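Local coordinates for protein BCAM1869 (Burkholderia cenocepacia, PDB 4O2H) that probably acts as an RsaM-type transcriptional regulator in quorum sensing, with a novel fold, and binds a second copy of itself, at residues P42-E47 / G77-L82; E47-A52 / L82-G87; N99-D104 / L113-A118. All coordinates share one frame; numbering follows the deposited sequence.

Contact 1 of 3, residues P42-E47 / G77-L82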
ATOM      1  N   PRO A  42     -11.955  -4.789  -1.860  1.00 44.10           N
ATOM      2  CA  PRO A  42     -13.256  -5.490  -1.646  1.00 45.87           C
ATOM      3  C   PRO A  42     -13.130  -6.782  -0.821  1.00 51.55           C
ATOM      4  O   PRO A  42     -14.085  -7.195  -0.161  1.00 54.35           O
ATOM      5  CB  PRO A  42     -13.748  -5.783  -3.072  1.00 48.60           C
ATOM      6  CG  PRO A  42     -12.518  -5.761  -3.916  1.00 51.41           C
ATOM      7  CD  PRO A  42     -11.619  -4.725  -3.297  1.00 45.45           C
ATOM      8  N   SER A  43     -11.958  -7.400  -0.847  1.00 47.24           N
ATOM      9  CA  SER A  43     -11.670  -8.595  -0.063  1.00 48.82           C
ATOM     10  C   SER A  43     -11.597  -8.243   1.441  1.00 50.83           C
ATOM     11  O   SER A  43     -12.151  -8.973   2.246  1.00 53.54           O
ATOM     12  CB  SER A  43     -10.374  -9.236  -0.537  1.00 55.30           C
ATOM     13  OG  SER A  43      -9.984 -10.264   0.358  1.00 72.47           O
ATOM     14  N   LEU A  44     -10.974  -7.119   1.805  1.00 43.98           N
ATOM     15  CA  LEU A  44     -10.936  -6.630   3.180  1.00 42.99           C
ATOM     16  C   LEU A  44     -12.349  -6.245   3.645  1.00 47.93           C
ATOM     17  O   LEU A  44     -12.739  -6.610   4.760  1.00 46.89           O
ATOM     18  CB  LEU A  44      -9.984  -5.436   3.319  1.00 40.95           C
ATOM     19  CG  LEU A  44      -9.948  -4.711   4.706  1.00 43.76           C
ATOM     20  CD1 LEU A  44      -9.482  -5.642   5.817  1.00 43.21           C
ATOM     21  CD2 LEU A  44      -9.063  -3.483   4.651  1.00 42.59           C
ATOM     22  N   LEU A  45     -13.118  -5.549   2.766  1.00 44.66           N
ATOM     23  CA  LEU A  45     -14.475  -5.094   3.037  1.00 45.38           C
ATOM     24  C   LEU A  45     -15.394  -6.295   3.404  1.00 51.87           C
ATOM     25  O   LEU A  45     -16.135  -6.217   4.388  1.00 50.26           O
ATOM     26  CB  LEU A  45     -15.056  -4.284   1.836  1.00 45.12           C
ATOM     27  CG  LEU A  45     -16.555  -3.880   1.988  1.00 50.03           C
ATOM     28  CD1 LEU A  45     -16.763  -2.905   3.173  1.00 48.27           C
ATOM     29  CD2 LEU A  45     -17.121  -3.282   0.718  1.00 47.37           C
ATOM     30  N   ALA A  46     -15.316  -7.390   2.629  1.00 50.25           N
ATOM     31  CA  ALA A  46     -16.107  -8.587   2.923  1.00 52.63           C
ATOM     32  C   ALA A  46     -15.632  -9.202   4.236  1.00 58.14           C
ATOM     33  O   ALA A  46     -16.449  -9.677   5.029  1.00 59.31           O
ATOM     34  CB  ALA A  46     -16.001  -9.610   1.787  1.00 54.31           C
ATOM     35  N   GLU A  47     -14.311  -9.182   4.448  1.00 52.05           N
ATOM     36  CA  GLU A  47     -13.650  -9.730   5.609  1.00 54.41           C
ATOM     37  C   GLU A  47     -14.153  -9.048   6.901  1.00 58.32           C
ATOM     38  O   GLU A  47     -14.524  -9.749   7.837  1.00 59.37           O
ATOM     39  CB  GLU A  47     -12.145  -9.573   5.420  1.00 56.80           C
ATOM     40  CG  GLU A  47     -11.264 -10.297   6.420  1.00 76.38           C
ATOM     41  CD  GLU A  47      -9.796 -10.027   6.150  1.00100.21           C
ATOM     42  OE1 GLU A  47      -9.260 -10.568   5.154  1.00 96.78           O
ATOM     43  OE2 GLU A  47      -9.193  -9.236   6.910  1.00 93.78           O
ATOM     44  N   GLY A  77       1.640   3.512   6.264  1.00 35.67           N
ATOM     45  CA  GLY A  77       0.497   2.942   5.569  1.00 35.21           C
ATOM     46  C   GLY A  77      -0.395   2.187   6.513  1.00 39.01           C
ATOM     47  O   GLY A  77       0.030   1.769   7.582  1.00 38.14           O
ATOM     48  N   TRP A  78      -1.653   2.083   6.165  1.00 36.86           N
ATOM     49  CA  TRP A  78      -2.617   1.382   6.998  1.00 37.08           C
ATOM     50  C   TRP A  78      -3.840   1.022   6.175  1.00 41.38           C
ATOM     51  O   TRP A  78      -4.060   1.559   5.071  1.00 41.86           O
ATOM     52  CB  TRP A  78      -3.025   2.242   8.238  1.00 35.65           C
ATOM     53  CG  TRP A  78      -3.759   3.519   7.893  1.00 36.43           C
ATOM     54  CD1 TRP A  78      -5.115   3.729   7.953  1.00 39.02           C
ATOM     55  CD2 TRP A  78      -3.167   4.803   7.596  1.00 35.42           C
ATOM     56  NE1 TRP A  78      -5.404   5.041   7.673  1.00 36.94           N
ATOM     57  CE2 TRP A  78      -4.229   5.728   7.452  1.00 38.01           C
ATOM     58  CE3 TRP A  78      -1.844   5.247   7.391  1.00 35.57           C
ATOM     59  CZ2 TRP A  78      -4.011   7.070   7.095  1.00 36.21           C
ATOM     60  CZ3 TRP A  78      -1.633   6.561   7.007  1.00 36.95           C
ATOM     61  CH2 TRP A  78      -2.704   7.467   6.889  1.00 37.33           C
ATOM     62  N   ASP A  79      -4.642   0.121   6.742  1.00 38.95           N
ATOM     63  CA  ASP A  79      -5.964  -0.265   6.250  1.00 39.38           C
ATOM     64  C   ASP A  79      -7.000   0.550   6.977  1.00 43.25           C
ATOM     65  O   ASP A  79      -6.868   0.824   8.186  1.00 42.44           O
ATOM     66  CB  ASP A  79      -6.233  -1.772   6.428  1.00 41.71           C
ATOM     67  CG  ASP A  79      -5.427  -2.676   5.517  1.00 51.58           C
ATOM     68  OD1 ASP A  79      -4.794  -2.158   4.560  1.00 51.61           O
ATOM     69  OD2 ASP A  79      -5.442  -3.897   5.739  1.00 61.78           O
ATOM     70  N   TRP A  80      -8.024   0.978   6.234  1.00 40.75           N
ATOM     71  CA  TRP A  80      -9.115   1.781   6.806  1.00 39.50           C
ATOM     72  C   TRP A  80     -10.472   1.209   6.398  1.00 41.48           C
ATOM     73  O   TRP A  80     -10.555   0.400   5.498  1.00 41.09           O
ATOM     74  CB  TRP A  80      -9.004   3.260   6.369  1.00 36.95           C
ATOM     75  CG  TRP A  80      -8.983   3.398   4.870  1.00 38.14           C
ATOM     76  CD1 TRP A  80      -7.878   3.436   4.073  1.00 40.25           C
ATOM     77  CD2 TRP A  80     -10.119   3.367   3.982  1.00 38.71           C
ATOM     78  NE1 TRP A  80      -8.247   3.441   2.752  1.00 40.38           N
ATOM     79  CE2 TRP A  80      -9.619   3.392   2.665  1.00 42.09           C
ATOM     80  CE3 TRP A  80     -11.522   3.345   4.176  1.00 40.45           C
ATOM     81  CZ2 TRP A  80     -10.461   3.350   1.544  1.00 42.12           C
ATOM     82  CZ3 TRP A  80     -12.352   3.306   3.065  1.00 42.32           C
ATOM     83  CH2 TRP A  80     -11.826   3.317   1.768  1.00 42.88           C
ATOM     84  N   TYR A  81     -11.522   1.651   7.053  1.00 39.29           N
ATOM     85  CA  TYR A  81     -12.882   1.339   6.690  1.00 40.36           C
ATOM     86  C   TYR A  81     -13.712   2.554   6.973  1.00 46.10           C
ATOM     87  O   TYR A  81     -13.393   3.364   7.855  1.00 44.35           O
ATOM     88  CB  TYR A  81     -13.467   0.045   7.314  1.00 42.95           C
ATOM     89  CG  TYR A  81     -13.645   0.009   8.815  1.00 46.14           C
ATOM     90  CD1 TYR A  81     -14.827   0.441   9.406  1.00 49.25           C
ATOM     91  CD2 TYR A  81     -12.673  -0.556   9.640  1.00 47.88           C
ATOM     92  CE1 TYR A  81     -15.010   0.385  10.787  1.00 51.24           C
ATOM     93  CE2 TYR A  81     -12.850  -0.633  11.022  1.00 49.74           C
ATOM     94  CZ  TYR A  81     -14.022  -0.159  11.590  1.00 58.38           C
ATOM     95  OH  TYR A  81     -14.214  -0.245  12.946  1.00 59.30           O
ATOM     96  N   LEU A  82     -14.771   2.690   6.193  1.00 44.34           N
ATOM     97  CA  LEU A  82     -15.712   3.764   6.343  1.00 43.95           C
ATOM     98  C   LEU A  82     -16.987   3.181   6.953  1.00 48.98           C
ATOM     99  O   LEU A  82     -17.642   2.350   6.322  1.00 49.53           O
ATOM    100  CB  LEU A  82     -15.955   4.419   4.961  1.00 43.91           C
ATOM    101  CG  LEU A  82     -17.097   5.436   4.864  1.00 47.78           C
ATOM    102  CD1 LEU A  82     -16.811   6.652   5.748  1.00 45.79           C
ATOM    103  CD2 LEU A  82     -17.298   5.822   3.445  1.00 48.73           C
TER
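L44 on helix 42-50 and D79 on strand 74-83 bring the two backbones closest, with their CA atoms 8.6 Å apart. The strand is one of the two inner strands of the four-stranded antiparallel sheet. The helix connects two other strands of that sheet, 34-40 and 55-65, and packs against one face as a helix-on-sheet layer.

The contact runs through L44, whose CB points at the strand. With CG anti to the backbone N (chi1 174°), its branched end carries on toward D79. There the methyl CD2 lies across the flank of the aspartate, 3.8 Å from D79 CB and as close to its CG and OD2, so the carboxylate borders a greasy neighbour. D79 stands on the helix side of the sheet, whereas the CB of W80 points away. The W80 indole packs on W128, V132 and L136 of helix 128-138, and its NE1 donates to Y60 O. The strand is thus sandwiched between two helices. At the start of the helix, P42 and S43 pack on G19 and Y20 of the second subunit. Back at the centre, L44 CD2 also lies 4.2 Å from the backbone oxygen of W80.

Contact 2 of 3, residues E47-A52 / L82-G87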
ATOM      1  N   GLU A  47     -14.311  -9.182   4.448  1.00 52.05           N
ATOM      2  CA  GLU A  47     -13.650  -9.730   5.609  1.00 54.41           C
ATOM      3  C   GLU A  47     -14.153  -9.048   6.901  1.00 58.32           C
ATOM      4  O   GLU A  47     -14.524  -9.749   7.837  1.00 59.37           O
ATOM      5  CB  GLU A  47     -12.145  -9.573   5.420  1.00 56.80           C
ATOM      6  CG  GLU A  47     -11.264 -10.297   6.420  1.00 76.38           C
ATOM      7  CD  GLU A  47      -9.796 -10.027   6.150  1.00100.21           C
ATOM      8  OE1 GLU A  47      -9.260 -10.568   5.154  1.00 96.78           O
ATOM      9  OE2 GLU A  47      -9.193  -9.236   6.910  1.00 93.78           O
ATOM     10  N   LEU A  48     -14.204  -7.695   6.933  1.00 53.31           N
ATOM     11  CA  LEU A  48     -14.689  -6.893   8.064  1.00 51.19           C
ATOM     12  C   LEU A  48     -16.182  -7.154   8.318  1.00 56.72           C
ATOM     13  O   LEU A  48     -16.591  -7.307   9.474  1.00 56.17           O
ATOM     14  CB  LEU A  48     -14.464  -5.397   7.796  1.00 49.67           C
ATOM     15  CG  LEU A  48     -13.022  -4.856   7.761  1.00 52.17           C
ATOM     16  CD1 LEU A  48     -12.985  -3.527   7.121  1.00 50.76           C
ATOM     17  CD2 LEU A  48     -12.430  -4.695   9.153  1.00 52.08           C
ATOM     18  N   ARG A  49     -16.990  -7.212   7.233  1.00 53.41           N
ATOM     19  CA  ARG A  49     -18.428  -7.454   7.308  1.00 55.26           C
ATOM     20  C   ARG A  49     -18.727  -8.829   7.901  1.00 62.21           C
ATOM     21  O   ARG A  49     -19.727  -8.987   8.579  1.00 62.16           O
ATOM     22  CB  ARG A  49     -19.077  -7.328   5.925  1.00 56.31           C
ATOM     23  CG  ARG A  49     -19.420  -5.890   5.556  1.00 59.19           C
ATOM     24  CD  ARG A  49     -19.838  -5.816   4.109  1.00 58.07           C
ATOM     25  NE  ARG A  49     -20.128  -4.449   3.688  1.00 65.08           N
ATOM     26  CZ  ARG A  49     -20.312  -4.084   2.422  1.00 78.71           C
ATOM     27  NH1 ARG A  49     -20.221  -4.981   1.445  1.00 69.27           N
ATOM     28  NH2 ARG A  49     -20.577  -2.818   2.120  1.00 61.51           N
ATOM     29  N   ASP A  50     -17.823  -9.792   7.685  1.00 61.77           N
ATOM     30  CA  ASP A  50     -17.862 -11.165   8.187  1.00 63.43           C
ATOM     31  C   ASP A  50     -17.572 -11.212   9.688  1.00 68.18           C
ATOM     32  O   ASP A  50     -17.957 -12.166  10.375  1.00 68.83           O
ATOM     33  CB  ASP A  50     -16.819 -11.996   7.448  1.00 65.52           C
ATOM     34  CG  ASP A  50     -17.338 -13.336   7.017  1.00 86.59           C
ATOM     35  OD1 ASP A  50     -17.674 -13.481   5.819  1.00 89.83           O
ATOM     36  OD2 ASP A  50     -17.414 -14.246   7.876  1.00 96.31           O
ATOM     37  N   ASN A  51     -16.876 -10.178  10.182  1.00 62.74           N
ATOM     38  CA  ASN A  51     -16.508 -10.029  11.586  1.00 62.69           C
ATOM     39  C   ASN A  51     -17.395  -8.967  12.253  1.00 63.98           C
ATOM     40  O   ASN A  51     -16.943  -8.288  13.162  1.00 64.05           O
ATOM     41  CB  ASN A  51     -15.001  -9.690  11.720  1.00 62.73           C
ATOM     42  CG  ASN A  51     -14.105 -10.706  11.060  1.00 93.20           C
ATOM     43  OD1 ASN A  51     -14.452 -11.890  10.932  1.00 93.32           O
ATOM     44  ND2 ASN A  51     -12.939 -10.265  10.610  1.00 85.06           N
ATOM     45  N   ALA A  52     -18.654  -8.821  11.774  1.00 58.75           N
ATOM     46  CA  ALA A  52     -19.711  -7.942  12.307  1.00 59.05           C
ATOM     47  C   ALA A  52     -19.400  -6.419  12.269  1.00 60.82           C
ATOM     48  O   ALA A  52     -20.056  -5.637  12.979  1.00 61.32           O
ATOM     49  CB  ALA A  52     -20.082  -8.360  13.737  1.00 61.15           C
ATOM     50  N   LEU A  82     -14.771   2.690   6.193  1.00 44.34           N
ATOM     51  CA  LEU A  82     -15.712   3.764   6.343  1.00 43.95           C
ATOM     52  C   LEU A  82     -16.987   3.181   6.953  1.00 48.98           C
ATOM     53  O   LEU A  82     -17.642   2.350   6.322  1.00 49.53           O
ATOM     54  CB  LEU A  82     -15.955   4.419   4.961  1.00 43.91           C
ATOM     55  CG  LEU A  82     -17.097   5.436   4.864  1.00 47.78           C
ATOM     56  CD1 LEU A  82     -16.811   6.652   5.748  1.00 45.79           C
ATOM     57  CD2 LEU A  82     -17.298   5.822   3.445  1.00 48.73           C
ATOM     58  N   GLU A  83     -17.334   3.609   8.194  1.00 58.80           N
ATOM     59  CA  GLU A  83     -18.537   3.146   8.885  1.00 62.82           C
ATOM     60  C   GLU A  83     -19.781   3.624   8.173  1.00 70.09           C
ATOM     61  O   GLU A  83     -19.813   4.755   7.676  1.00 70.49           O
ATOM     62  CB  GLU A  83     -18.580   3.610  10.339  1.00 64.22           C
ATOM     63  CG  GLU A  83     -17.676   2.826  11.270  1.00 70.02           C
ATOM     64  CD  GLU A  83     -18.264   2.607  12.650  1.00 88.76           C
ATOM     65  OE1 GLU A  83     -18.981   3.513  13.139  1.00 84.34           O
ATOM     66  OE2 GLU A  83     -18.028   1.520  13.230  1.00 69.50           O
ATOM     67  N   ARG A  84     -20.780   2.744   8.072  1.00 68.28           N
ATOM     68  CA  ARG A  84     -22.038   3.064   7.435  1.00 72.51           C
ATOM     69  C   ARG A  84     -22.832   4.070   8.302  1.00 81.44           C
ATOM     70  O   ARG A  84     -23.262   5.111   7.800  1.00 82.70           O
ATOM     71  CB  ARG A  84     -22.842   1.771   7.194  1.00 73.59           C
ATOM     72  CG  ARG A  84     -24.035   1.913   6.251  1.00 80.16           C
ATOM     73  CD  ARG A  84     -24.790   0.596   6.020  1.00 83.24           C
ATOM     74  NE  ARG A  84     -23.881  -0.543   5.846  1.00 88.59           N
ATOM     75  CZ  ARG A  84     -23.307  -0.902   4.698  1.00 98.54           C
ATOM     76  NH1 ARG A  84     -23.575  -0.236   3.578  1.00 83.61           N
ATOM     77  NH2 ARG A  84     -22.474  -1.937   4.658  1.00 77.18           N
ATOM     78  N   ALA A  85     -22.949   3.777   9.609  1.00 80.65           N
ATOM     79  CA  ALA A  85     -23.756   4.518  10.582  1.00 85.49           C
ATOM     80  C   ALA A  85     -23.408   5.996  10.695  1.00 89.86           C
ATOM     81  O   ALA A  85     -24.272   6.863  10.511  1.00 94.56           O
ATOM     82  CB  ALA A  85     -23.639   3.872  11.963  1.00 86.36           C
ATOM     83  N   THR A  86     -22.156   6.259  10.999  1.00 80.58           N
ATOM     84  CA  THR A  86     -21.594   7.544  11.330  1.00 78.31           C
ATOM     85  C   THR A  86     -20.925   8.278  10.181  1.00 78.97           C
ATOM     86  O   THR A  86     -20.746   9.496  10.270  1.00 79.92           O
ATOM     87  CB  THR A  86     -20.548   7.293  12.426  1.00 89.81           C
ATOM     88  OG1 THR A  86     -19.819   6.104  12.095  1.00 86.11           O
ATOM     89  CG2 THR A  86     -21.188   7.121  13.812  1.00 94.10           C
ATOM     90  N   GLY A  87     -20.498   7.555   9.160  1.00 71.45           N
ATOM     91  CA  GLY A  87     -19.735   8.141   8.064  1.00 68.76           C
ATOM     92  C   GLY A  87     -18.306   8.417   8.507  1.00 66.96           C
ATOM     93  O   GLY A  87     -17.571   9.172   7.855  1.00 65.00           O
TER
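R49, in the last turn of helix 42-50, faces the end of strand 74-83 from a distance: its CA is 10.7 Å from that of E83, and only long side chains span the gap.

The meeting is between two arginines, R49 and R84. R49 NH2 comes within 3.3 Å of R84 NH2, and since both are donors this is proximity without a bond. The side chains cross at about a right angle, yet their guanidinium planes are only 32° apart. R49 approaches the R84 group at its edge, near its plane, and R49 NE lies in that plane 3.6 Å from R84 NH2. Each arginine gets there differently: R49 is extended from CG to NE, while R84 leaves with CG anti to its backbone N and then bends at chi3 (-42°).

Partners at D54 and A55 of the same chain, just before and at the start of strand 55-65, probably make the like charges tolerable. R84 NE forms a salt bridge with D54 OD1, and R49 NE donates to A55 O, so both guanidinium groups are tied to this part of the chain. The D54 carboxylate would be expected to offset part of the charge.

Within 82-87, E83 OE1 accepts T86 OG1 at 2.9 Å through its anti lone pair, which ties the turn back to the strand end. G87 N makes a weak bond to E83 O, and G87 has the positive phi that glycine takes readily.

A helix end and a hairpin turn lie side by side at the protein surface: a Schellman motif ending helix 42-50, with A52 as C-prime residue, and the turn of the beta-hairpin joining strands 74-83 and 89-98.

Contact 3 of 3, residues N99-D104 / L113-A118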
ATOM      1  N   ASN A  99       8.113   2.678   8.696  1.00 44.24           N
ATOM      2  CA  ASN A  99       9.554   2.462   8.835  1.00 45.13           C
ATOM      3  C   ASN A  99      10.035   3.230  10.057  1.00 46.95           C
ATOM      4  O   ASN A  99      11.208   3.582  10.151  1.00 47.87           O
ATOM      5  CB  ASN A  99      10.313   2.875   7.557  1.00 42.61           C
ATOM      6  CG  ASN A  99      10.304   4.351   7.248  1.00 44.16           C
ATOM      7  OD1 ASN A  99       9.401   5.104   7.624  1.00 42.88           O
ATOM      8  ND2 ASN A  99      11.293   4.779   6.479  1.00 38.46           N
ATOM      9  N   VAL A 100       9.108   3.527  10.977  1.00 42.16           N
ATOM     10  CA  VAL A 100       9.392   4.281  12.200  1.00 41.31           C
ATOM     11  C   VAL A 100       9.432   3.398  13.437  1.00 47.17           C
ATOM     12  O   VAL A 100       8.588   2.535  13.626  1.00 46.04           O
ATOM     13  CB  VAL A 100       8.378   5.444  12.430  1.00 41.50           C
ATOM     14  CG1 VAL A 100       8.604   6.162  13.780  1.00 40.08           C
ATOM     15  CG2 VAL A 100       8.399   6.446  11.270  1.00 40.58           C
HETATM   16  N   MSE A 101      10.377   3.707  14.324  1.00 48.29           N
HETATM   17  CA  MSE A 101      10.454   3.191  15.684  1.00 50.05           C
HETATM   18  C   MSE A 101      10.466   4.395  16.608  1.00 54.69           C
HETATM   19  O   MSE A 101      11.376   5.235  16.530  1.00 54.45           O
HETATM   20  CB  MSE A 101      11.671   2.262  15.911  1.00 54.77           C
HETATM   21  CG  MSE A 101      11.814   1.823  17.342  1.00 63.83           C
HETATM   22 SE   MSE A 101      10.270   0.856  18.010  0.61 70.22          SE
HETATM   23  CE  MSE A 101      10.572  -0.833  17.185  1.00 66.42           C
ATOM     24  N   ALA A 102       9.427   4.508  17.458  1.00 51.77           N
ATOM     25  CA  ALA A 102       9.364   5.588  18.432  1.00 52.67           C
ATOM     26  C   ALA A 102      10.244   5.274  19.627  1.00 58.38           C
ATOM     27  O   ALA A 102      10.267   4.146  20.135  1.00 58.32           O
ATOM     28  CB  ALA A 102       7.935   5.846  18.874  1.00 52.47           C
ATOM     29  N   ILE A 103      11.005   6.277  20.054  1.00 56.84           N
ATOM     30  CA  ILE A 103      11.944   6.152  21.159  1.00 60.17           C
ATOM     31  C   ILE A 103      11.492   7.034  22.322  1.00 67.45           C
ATOM     32  O   ILE A 103      10.725   7.967  22.105  1.00 64.87           O
ATOM     33  CB  ILE A 103      13.394   6.477  20.693  1.00 64.33           C
ATOM     34  CG1 ILE A 103      13.484   7.879  20.019  1.00 61.98           C
ATOM     35  CG2 ILE A 103      13.912   5.355  19.766  1.00 64.57           C
ATOM     36  CD1 ILE A 103      14.822   8.532  20.007  1.00 60.85           C
ATOM     37  N   ASP A 104      11.960   6.736  23.553  1.00 68.32           N
ATOM     38  CA  ASP A 104      11.597   7.528  24.719  1.00 69.87           C
ATOM     39  C   ASP A 104      12.646   8.640  24.990  1.00 76.20           C
ATOM     40  O   ASP A 104      13.530   8.897  24.155  1.00 75.19           O
ATOM     41  CB  ASP A 104      11.374   6.625  25.964  1.00 74.97           C
ATOM     42  CG  ASP A 104      12.543   5.786  26.482  1.00 88.47           C
ATOM     43  OD1 ASP A 104      13.694   6.282  26.464  1.00 90.58           O
ATOM     44  OD2 ASP A 104      12.287   4.695  27.031  1.00 95.82           O
ATOM     45  N   LEU A 113       3.780  -1.334  19.149  1.00 65.27           N
ATOM     46  CA  LEU A 113       2.433  -1.009  19.631  1.00 65.11           C
ATOM     47  C   LEU A 113       2.291   0.453  20.055  1.00 65.38           C
ATOM     48  O   LEU A 113       1.271   1.079  19.758  1.00 64.33           O
ATOM     49  CB  LEU A 113       2.040  -1.948  20.795  1.00 66.47           C
ATOM     50  CG  LEU A 113       1.272  -3.253  20.424  1.00 72.94           C
ATOM     51  CD1 LEU A 113       2.167  -4.269  19.695  1.00 74.01           C
ATOM     52  CD2 LEU A 113       0.663  -3.910  21.668  1.00 75.20           C
ATOM     53  N   ARG A 114       3.303   0.992  20.743  1.00 59.48           N
ATOM     54  CA  ARG A 114       3.281   2.387  21.172  1.00 57.99           C
ATOM     55  C   ARG A 114       3.642   3.297  19.999  1.00 56.20           C
ATOM     56  O   ARG A 114       3.182   4.432  19.965  1.00 55.10           O
ATOM     57  CB  ARG A 114       4.206   2.617  22.365  1.00 57.70           C
ATOM     58  CG  ARG A 114       3.557   2.245  23.686  1.00 70.81           C
ATOM     59  CD  ARG A 114       4.514   2.373  24.855  1.00 78.35           C
ATOM     60  NE  ARG A 114       4.738   3.770  25.228  1.00 82.72           N
ATOM     61  CZ  ARG A 114       5.665   4.172  26.087  1.00 97.74           C
ATOM     62  NH1 ARG A 114       6.462   3.289  26.675  1.00 84.01           N
ATOM     63  NH2 ARG A 114       5.810   5.462  26.359  1.00 86.91           N
ATOM     64  N   THR A 115       4.446   2.789  19.039  1.00 49.43           N
ATOM     65  CA  THR A 115       4.827   3.528  17.841  1.00 48.69           C
ATOM     66  C   THR A 115       3.579   3.738  16.948  1.00 52.52           C
ATOM     67  O   THR A 115       3.307   4.873  16.514  1.00 51.82           O
ATOM     68  CB  THR A 115       5.958   2.807  17.076  1.00 50.43           C
ATOM     69  OG1 THR A 115       7.152   2.717  17.888  1.00 48.60           O
ATOM     70  CG2 THR A 115       6.269   3.480  15.737  1.00 43.80           C
ATOM     71  N   ALA A 116       2.818   2.638  16.699  1.00 47.79           N
ATOM     72  CA  ALA A 116       1.628   2.666  15.859  1.00 48.58           C
ATOM     73  C   ALA A 116       0.591   3.611  16.451  1.00 54.33           C
ATOM     74  O   ALA A 116      -0.090   4.312  15.700  1.00 53.33           O
ATOM     75  CB  ALA A 116       1.048   1.265  15.702  1.00 49.30           C
ATOM     76  N   ALA A 117       0.509   3.654  17.801  1.00 51.45           N
ATOM     77  CA  ALA A 117      -0.422   4.478  18.543  1.00 52.58           C
ATOM     78  C   ALA A 117      -0.090   5.947  18.384  1.00 54.74           C
ATOM     79  O   ALA A 117      -1.002   6.747  18.144  1.00 55.43           O
ATOM     80  CB  ALA A 117      -0.384   4.096  20.011  1.00 54.97           C
ATOM     81  N   ALA A 118       1.208   6.304  18.497  1.00 47.28           N
ATOM     82  CA  ALA A 118       1.660   7.680  18.310  1.00 46.72           C
ATOM     83  C   ALA A 118       1.448   8.111  16.873  1.00 48.01           C
ATOM     84  O   ALA A 118       1.055   9.248  16.648  1.00 49.18           O
ATOM     85  CB  ALA A 118       3.127   7.831  18.699  1.00 47.21           C
TER
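T115 does nearly all the work against V100, M101 and A102. Strand 100-103 passes over helix 113-118 at 99°, the axes 7.3 Å apart at closest approach, and the CB of T115 points at it.

Chi1 of T115 (-62°) sets OG1 beside its own backbone N and CG2 anti to it, which sends the hydroxyl to A102 and the methyl to V100. T115 OG1 accepts A102 N at 2.9 Å with a nearly straight N-H...O angle of 163°. The same hydroxyl donates to G111 O, one turn earlier in the chain, so two bonds grip OG1 and fix the rotation of the side chain. That satisfies a buried hydroxyl and makes it a bridge between a strand amide and a carbonyl near the helix start.

Packing closes round this pair. T115 CG2 lies 3.3 Å from V100 O, and V100 CG1, anti to its backbone N, comes to 4.1 Å from the same methyl. The small A102 side chain points at the helix and puts its CB 3.4 Å from T115 OG1. M101 is selenomethionine; its CB points away from the helix, but the chain bends at chi2 and chi3 and brings SE to 3.6 Å from T115 OG1, crossing the threonine at about a right angle. L28 of helix 25-29 touches V100, A102 and A118.

D104 ends the segment by accepting K106 N and A108 N with OD1, the former bond closing an Asx turn in the connecting loop. The whole is a strand-loop-helix unit, its strand paired in parallel with 21-24 and its helix held by a threonine hydroxyl that bonds to the strand backbone.

Contacts 1 and 2 are consecutive grips of the same pair, helix 42-50 and strand 74-83: they share E47 and L82, their centres lie 9 Å apart, and Y81 CB touches L48 CD1 at 3.6 Å between them. Contact 1 is buried and rests on a leucine, whereas contact 2, farther out, is a surface meeting of two arginines whose like charges are probably eased by D54 of the same chain. Contact 3 belongs to another part of the fold, about 23 Å from contact 1 between centres, and joins the parallel strand pair to helix 112-125. It too is buried, but a hydrogen bond directs it. P42 and N99, on segments of contacts 1 and 3, pack on the second subunit.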